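Local coordinates for beta-mannosidase (PDB 4CVU), which is a fungal glycoside hydrolase of family 2 that probably cleaves terminal beta-linked mannose from the non-reducing ends of oligosaccharides, at residues A104-D110 against Q134-S140; G370-H374 against C537-W543. One frame throughout, in Å; residues are numbered along the deposited sequence.

Contact 1. Residues A104-D110 against Q134-S140; sequences ATWLVFD and QWFYDVS
Ser140 OG works in two directions: it accepts the backbone N-H of Thr105 (N to OG 3.0 Å, 169° at the hydrogen) and donates to Asp138 OD1, on that oxygen's syn lone pair. Asp138 OD1 also receives Ser140 N, closing an Asx turn where strand 135-138 gives way to helix 140-145. A serine hydroxyl fits here because it takes over the acceptor's role as the chain leaves the strand. Val139, at the N-cap position, still sends its N-H to Thr105 O, while its methyl CG2 lies 3.5 Å from CG2 of Thr105 and its CG1 packs on Leu107.

Between these ends the strands run antiparallel, with Leu107-Tyr137 and Phe109-Trp135 as hydrogen-bonded pairs; Phe109 N to Trp135 O, at 2.7 Å, is the shortest bond across them. Strand 135-138 is the outermost, within this chain, of a four-stranded sheet in the galactose-binding-like beta-sandwich domain, and 103-109 lies between it and strand 215-221. Leu107 and Phe109 turn inward onto Val118 of strand 116-120, and the Phe109 ring meets Tyr137 edge to edge, CE2 to CD2 at 4.1 Å. On the other sheet face Trp106, Val108 and Phe136 touch Leu261 of strand 252-261. Here Asp138 CB sits over the six-membered ring of Trp106, 3.8 Å from its centroid in a CH-pi contact. Phe136 has CG between its backbone N and carbonyl carbon (chi1 45°), which stands its ring beside the indole, where Trp106 CZ3 approaches CD2 in the phenyl plane.

At the far end the extended chain of Gln134 carries NE2 to Asp110 OD1, 3.1 Å away and met from above the carboxylate plane. Asp110 OD1 is also salt-bridged to Arg216, and Gln134 NE2 has a further acceptor in Leu229 O.

Contact 2. Residues G370-H374 against C537-W543; sequences GNNWH and CSANNGW
Trp373 pushes its six-membered ring into the bend of residues 537-543, a loop that follows strand 534-535 of the (beta/alpha)-barrel domain. With His374 it forms a classic beta bulge opposite Ser354, at the start of strand 374-377. Its CG is anti to the backbone N (chi1 -170°), which swings the indole across to the loop.

Packing is tight here, where main-chain oxygens gather about the ring: Ser538 O is 3.4 Å from CZ2 and Asn540 O is 3.3 Å from CZ3, while Cys537 O lies farther off, near the ring plane. The C-H groups of an indole rim carry slight positive charge, which suits them to lie against carbonyl oxygens. The amide of Asn540 closes the edge, its CG lying in the indole plane and its own plane turned 61° from it. That amide is held by Gly542 N, which reaches OD1 at 3.0 Å on a lone pair and completes an Asx turn; ND2 is bonded to Ser535 OG. Phe353 adds an edge-to-face partner to the Trp373 ring.

The more open side is at Asn541, partly exposed, which points its CB away from 370-374 and bonds Tyr558 O through ND2. Its carbonyl O, 3.4 Å from Asn371 CG, is buried without a hydrogen-bond partner. Asn371 itself is buried and well bonded, its amide offering both an acceptor and a donor: OD1 accepts from Arg557, and ND2 bonds Ser355 O as well as the second loop. Gly542 leaves room for that amide, and its backbone (phi 89°) would press a CB against Asn541 O. The bond across is rather bent: Asn371 ND2 meets Trp543 O at 3.2 Å from above the carbonyl plane.

In the fold
Contact 1 and contact 2 belong to different domains, their centres about 42 Å apart, and share no strand, helix or loop. Contact 1 lies toward the periphery, about 32 Å from the centre of the chain, and is only partly buried. It is a regular pairing of strands in which backbone bonds repeat and side chains alternate between two faces, each carrying both aromatic and other groups. Contact 2, about 20 Å from the centre, is buried and joins two irregular loops more than 160 residues apart in sequence. Without a strand ladder, it relies on asparagine amides, one indole and main-chain carbonyls, and covers much less surface: 269 Å² against 715 Å².

Contact 1. Residues A104-D110 against Q134-S140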
loop_
_atom_site.group_PDB
_atom_site.type_symbol
_atom_site.label_atom_id
_atom_site.label_comp_id
_atom_site.label_asym_id
_atom_site.label_seq_id
_atom_site.Cartn_x
_atom_site.Cartn_y
_atom_site.Cartn_z
ATOM N N ALA A 104 7.253 52.295 -7.226
ATOM C CA ALA A 104 6.219 51.464 -7.831
ATOM C C ALA A 104 6.376 50.023 -7.310
ATOM O O ALA A 104 7.470 49.456 -7.374
ATOM C CB ALA A 104 6.316 51.489 -9.346
ATOM N N THR A 105 5.279 49.453 -6.808
ATOM C CA THR A 105 5.281 48.096 -6.273
ATOM C C THR A 105 4.461 47.202 -7.184
ATOM O O THR A 105 3.265 47.420 -7.345
ATOM C CB THR A 105 4.685 48.065 -4.854
ATOM O OG1 THR A 105 5.424 48.947 -3.992
ATOM C CG2 THR A 105 4.736 46.651 -4.254
ATOM N N TRP A 106 5.115 46.178 -7.749
ATOM C CA TRP A 106 4.475 45.217 -8.646
ATOM C C TRP A 106 4.435 43.797 -8.061
ATOM O O TRP A 106 5.351 43.371 -7.364
ATOM C CB TRP A 106 5.230 45.162 -9.979
ATOM C CG TRP A 106 5.122 46.409 -10.790
ATOM C CD1 TRP A 106 5.919 47.523 -10.695
ATOM C CD2 TRP A 106 4.175 46.681 -11.827
ATOM N NE1 TRP A 106 5.525 48.470 -11.612
ATOM C CE2 TRP A 106 4.454 47.983 -12.319
ATOM C CE3 TRP A 106 3.112 45.962 -12.382
ATOM C CZ2 TRP A 106 3.705 48.574 -13.347
ATOM C CZ3 TRP A 106 2.378 46.522 -13.399
ATOM C CH2 TRP A 106 2.666 47.844 -13.873
ATOM N N LEU A 107 3.355 43.086 -8.364
ATOM C CA LEU A 107 3.313 41.630 -8.211
ATOM C C LEU A 107 3.657 41.032 -9.563
ATOM O O LEU A 107 3.052 41.382 -10.578
ATOM C CB LEU A 107 1.920 41.156 -7.784
ATOM C CG LEU A 107 1.344 41.746 -6.500
ATOM C CD1 LEU A 107 -0.056 41.217 -6.241
ATOM C CD2 LEU A 107 2.253 41.446 -5.329
ATOM N N VAL A 108 4.626 40.129 -9.579
ATOM C CA VAL A 108 4.959 39.404 -10.802
ATOM C C VAL A 108 4.789 37.912 -10.556
ATOM O O VAL A 108 5.442 37.354 -9.686
ATOM C CB VAL A 108 6.388 39.707 -11.295
ATOM C CG1 VAL A 108 6.651 38.996 -12.614
ATOM C CG2 VAL A 108 6.585 41.218 -11.486
ATOM N N PHE A 109 3.912 37.295 -11.344
ATOM C CA PHE A 109 3.573 35.869 -11.214
ATOM C C PHE A 109 3.940 35.133 -12.489
ATOM O O PHE A 109 3.362 35.382 -13.549
ATOM C CB PHE A 109 2.074 35.690 -10.963
ATOM C CG PHE A 109 1.587 36.273 -9.661
ATOM C CD1 PHE A 109 1.955 35.701 -8.451
ATOM C CD2 PHE A 109 0.722 37.361 -9.646
ATOM C CE1 PHE A 109 1.501 36.195 -7.247
ATOM C CE2 PHE A 109 0.257 37.873 -8.440
ATOM C CZ PHE A 109 0.655 37.300 -7.242
ATOM N N ASP A 110 4.916 34.244 -12.408
ATOM C CA ASP A 110 5.318 33.494 -13.594
ATOM C C ASP A 110 4.311 32.370 -13.943
ATOM O O ASP A 110 4.302 31.866 -15.089
ATOM C CB ASP A 110 6.730 32.929 -13.447
ATOM C CG ASP A 110 7.792 34.008 -13.428
ATOM O OD1 ASP A 110 7.482 35.218 -13.547
ATOM O OD2 ASP A 110 8.955 33.649 -13.258
ATOM N N GLN A 134 2.417 34.913 -17.773
ATOM C CA GLN A 134 3.031 35.683 -16.711
ATOM C C GLN A 134 2.097 36.852 -16.446
ATOM O O GLN A 134 1.738 37.598 -17.384
ATOM C CB GLN A 134 4.384 36.212 -17.167
ATOM C CG GLN A 134 5.137 37.073 -16.162
ATOM C CD GLN A 134 6.496 37.486 -16.701
ATOM O OE1 GLN A 134 6.586 38.040 -17.801
ATOM N NE2 GLN A 134 7.557 37.246 -15.923
ATOM N N TRP A 135 1.691 37.007 -15.187
ATOM C CA TRP A 135 0.796 38.091 -14.814
ATOM C C TRP A 135 1.546 39.072 -13.929
ATOM O O TRP A 135 2.355 38.663 -13.101
ATOM C CB TRP A 135 -0.434 37.540 -14.071
ATOM C CG TRP A 135 -1.276 36.553 -14.867
ATOM C CD1 TRP A 135 -1.288 35.181 -14.730
ATOM C CD2 TRP A 135 -2.243 36.851 -15.888
ATOM N NE1 TRP A 135 -2.192 34.626 -15.603
ATOM C CE2 TRP A 135 -2.788 35.626 -16.325
ATOM C CE3 TRP A 135 -2.719 38.036 -16.461
ATOM C CZ2 TRP A 135 -3.761 35.555 -17.324
ATOM C CZ3 TRP A 135 -3.691 37.952 -17.445
ATOM C CH2 TRP A 135 -4.200 36.726 -17.866
ATOM N N PHE A 136 1.268 40.366 -14.104
ATOM C CA PHE A 136 1.839 41.412 -13.254
ATOM C C PHE A 136 0.820 42.523 -12.949
ATOM O O PHE A 136 0.052 42.927 -13.805
ATOM C CB PHE A 136 3.082 42.011 -13.889
ATOM C CG PHE A 136 2.922 42.312 -15.351
ATOM C CD1 PHE A 136 3.157 41.332 -16.294
ATOM C CD2 PHE A 136 2.522 43.557 -15.770
ATOM C CE1 PHE A 136 3.011 41.590 -17.634
ATOM C CE2 PHE A 136 2.364 43.824 -17.112
ATOM C CZ PHE A 136 2.610 42.829 -18.044
ATOM N N TYR A 137 0.823 42.976 -11.697
ATOM C CA TYR A 137 -0.183 43.891 -11.188
ATOM C C TYR A 137 0.479 44.980 -10.360
ATOM O O TYR A 137 1.328 44.706 -9.526
ATOM C CB TYR A 137 -1.205 43.135 -10.337
ATOM C CG TYR A 137 -1.889 41.990 -11.061
ATOM C CD1 TYR A 137 -2.801 42.245 -12.075
ATOM C CD2 TYR A 137 -1.629 40.655 -10.724
ATOM C CE1 TYR A 137 -3.434 41.225 -12.756
ATOM C CE2 TYR A 137 -2.266 39.619 -11.392
ATOM C CZ TYR A 137 -3.155 39.904 -12.418
ATOM O OH TYR A 137 -3.790 38.895 -13.094
ATOM N N ASP A 138 0.092 46.225 -10.619
ATOM C CA ASP A 138 0.609 47.373 -9.876
ATOM C C ASP A 138 -0.204 47.529 -8.592
ATOM O O ASP A 138 -1.372 47.886 -8.642
ATOM C CB ASP A 138 0.523 48.634 -10.745
ATOM C CG ASP A 138 1.310 49.817 -10.160
ATOM O OD1 ASP A 138 1.478 49.906 -8.916
ATOM O OD2 ASP A 138 1.756 50.665 -10.977
ATOM N N VAL A 139 0.419 47.259 -7.449
ATOM C CA VAL A 139 -0.269 47.346 -6.147
ATOM C C VAL A 139 0.134 48.578 -5.322
ATOM O O VAL A 139 -0.096 48.620 -4.101
ATOM C CB VAL A 139 -0.090 46.066 -5.277
ATOM C CG1 VAL A 139 -0.669 44.854 -5.990
ATOM C CG2 VAL A 139 1.373 45.834 -4.913
ATOM N N SER A 140 0.691 49.589 -5.984
ATOM C CA SER A 140 1.196 50.762 -5.272
ATOM C C SER A 140 0.136 51.412 -4.391
ATOM O O SER A 140 0.408 51.754 -3.236
ATOM C CB SER A 140 1.761 51.783 -6.263
ATOM O OG SER A 140 2.975 51.306 -6.811
#

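Contact 2. Residues G370-H374 against C537-W543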
loop_
_atom_site.group_PDB
_atom_site.type_symbol
_atom_site.label_atom_id
_atom_site.label_comp_id
_atom_site.label_asym_id
_atom_site.label_seq_id
_atom_site.Cartn_x
_atom_site.Cartn_y
_atom_site.Cartn_z
ATOM N N GLY A 370 4.351 14.744 -53.613
ATOM C CA GLY A 370 3.521 15.062 -52.480
ATOM C C GLY A 370 4.115 16.211 -51.693
ATOM O O GLY A 370 4.522 17.233 -52.253
ATOM N N ASN A 371 4.136 16.036 -50.374
ATOM C CA ASN A 371 4.687 17.048 -49.497
ATOM C C ASN A 371 5.670 16.427 -48.510
ATOM O O ASN A 371 5.478 15.336 -48.030
ATOM C CB ASN A 371 3.575 17.711 -48.707
ATOM C CG ASN A 371 2.916 18.828 -49.447
ATOM O OD1 ASN A 371 2.189 18.603 -50.404
ATOM N ND2 ASN A 371 3.173 20.068 -48.997
ATOM N N ASN A 372 6.673 17.183 -48.181
ATOM C CA ASN A 372 7.681 16.745 -47.293
ATOM C C ASN A 372 7.077 16.712 -45.934
ATOM O O ASN A 372 6.002 17.269 -45.724
ATOM C CB ASN A 372 8.788 17.776 -47.268
ATOM C CG ASN A 372 9.670 17.697 -48.466
ATOM O OD1 ASN A 372 10.587 16.907 -48.516
ATOM N ND2 ASN A 372 9.414 18.542 -49.412
ATOM N N TRP A 373 7.764 16.056 -45.025
ATOM C CA TRP A 373 7.610 16.239 -43.574
ATOM C C TRP A 373 8.916 15.768 -42.964
ATOM O O TRP A 373 9.038 14.627 -42.651
ATOM C CB TRP A 373 6.416 15.457 -43.008
ATOM C CG TRP A 373 6.070 15.785 -41.619
ATOM C CD1 TRP A 373 6.796 15.530 -40.499
ATOM C CD2 TRP A 373 4.889 16.482 -41.177
ATOM N NE1 TRP A 373 6.135 16.006 -39.392
ATOM C CE2 TRP A 373 4.971 16.607 -39.781
ATOM C CE3 TRP A 373 3.800 17.015 -41.826
ATOM C CZ2 TRP A 373 4.013 17.246 -39.037
ATOM C CZ3 TRP A 373 2.836 17.675 -41.097
ATOM C CH2 TRP A 373 2.946 17.774 -39.682
ATOM N N HIS A 374 9.879 16.663 -42.837
ATOM C CA HIS A 374 11.161 16.356 -42.250
ATOM C C HIS A 374 11.861 17.572 -41.646
ATOM O O HIS A 374 11.442 18.677 -41.809
ATOM C CB HIS A 374 12.091 15.609 -43.216
ATOM C CG HIS A 374 12.639 16.449 -44.320
ATOM N ND1 HIS A 374 12.024 16.561 -45.545
ATOM C CD2 HIS A 374 13.752 17.208 -44.386
ATOM C CE1 HIS A 374 12.731 17.355 -46.312
ATOM N NE2 HIS A 374 13.783 17.761 -45.633
ATOM N N CYS A 537 -1.029 22.182 -37.046
ATOM C CA CYS A 537 -1.281 21.038 -36.146
ATOM C C CYS A 537 -0.264 19.936 -36.335
ATOM O O CYS A 537 0.505 19.925 -37.309
ATOM C CB CYS A 537 -2.686 20.481 -36.312
ATOM S SG CYS A 537 -3.017 19.953 -38.007
ATOM N N SER A 538 -0.284 19.012 -35.384
ATOM C CA SER A 538 0.735 17.973 -35.240
ATOM C C SER A 538 0.819 17.013 -36.400
ATOM O O SER A 538 1.848 16.377 -36.571
ATOM C CB SER A 538 0.449 17.145 -34.002
ATOM O OG SER A 538 -0.793 16.470 -34.155
ATOM N N ALA A 539 -0.267 16.859 -37.152
ATOM C CA ALA A 539 -0.296 15.975 -38.297
ATOM C C ALA A 539 -1.180 16.528 -39.384
ATOM O O ALA A 539 -2.370 16.773 -39.159
ATOM C CB ALA A 539 -0.811 14.579 -37.883
ATOM N N ASN A 540 -0.614 16.701 -40.567
ATOM C CA ASN A 540 -1.354 17.213 -41.697
ATOM C C ASN A 540 -0.649 16.897 -43.028
ATOM O O ASN A 540 0.452 16.378 -43.058
ATOM C CB ASN A 540 -1.655 18.747 -41.547
ATOM C CG ASN A 540 -0.408 19.581 -41.420
ATOM O OD1 ASN A 540 0.307 19.761 -42.395
ATOM N ND2 ASN A 540 -0.106 20.071 -40.181
ATOM N N ASN A 541 -1.318 17.203 -44.130
ATOM C CA ASN A 541 -0.799 16.912 -45.464
ATOM C C ASN A 541 0.086 18.001 -46.074
ATOM O O ASN A 541 0.393 17.966 -47.279
ATOM C CB ASN A 541 -1.968 16.599 -46.404
ATOM C CG ASN A 541 -2.619 15.278 -46.074
ATOM O OD1 ASN A 541 -1.940 14.313 -45.770
ATOM N ND2 ASN A 541 -3.925 15.237 -46.103
ATOM N N GLY A 542 0.530 18.934 -45.234
ATOM C CA GLY A 542 1.417 19.990 -45.667
ATOM C C GLY A 542 0.696 21.212 -46.184
ATOM O O GLY A 542 -0.554 21.258 -46.200
ATOM N N TRP A 543 1.497 22.194 -46.608
ATOM C CA TRP A 543 0.984 23.465 -47.131
ATOM C C TRP A 543 1.180 23.605 -48.643
ATOM O O TRP A 543 2.132 23.083 -49.225
ATOM C CB TRP A 543 1.642 24.650 -46.431
ATOM C CG TRP A 543 3.132 24.648 -46.338
ATOM C CD1 TRP A 543 3.881 24.129 -45.313
ATOM C CD2 TRP A 543 4.078 25.230 -47.258
ATOM N NE1 TRP A 543 5.207 24.339 -45.548
ATOM C CE2 TRP A 543 5.357 25.020 -46.725
ATOM C CE3 TRP A 543 3.964 25.910 -48.475
ATOM C CZ2 TRP A 543 6.517 25.461 -47.376
ATOM C CZ3 TRP A 543 5.111 26.349 -49.113
ATOM C CH2 TRP A 543 6.365 26.118 -48.575
#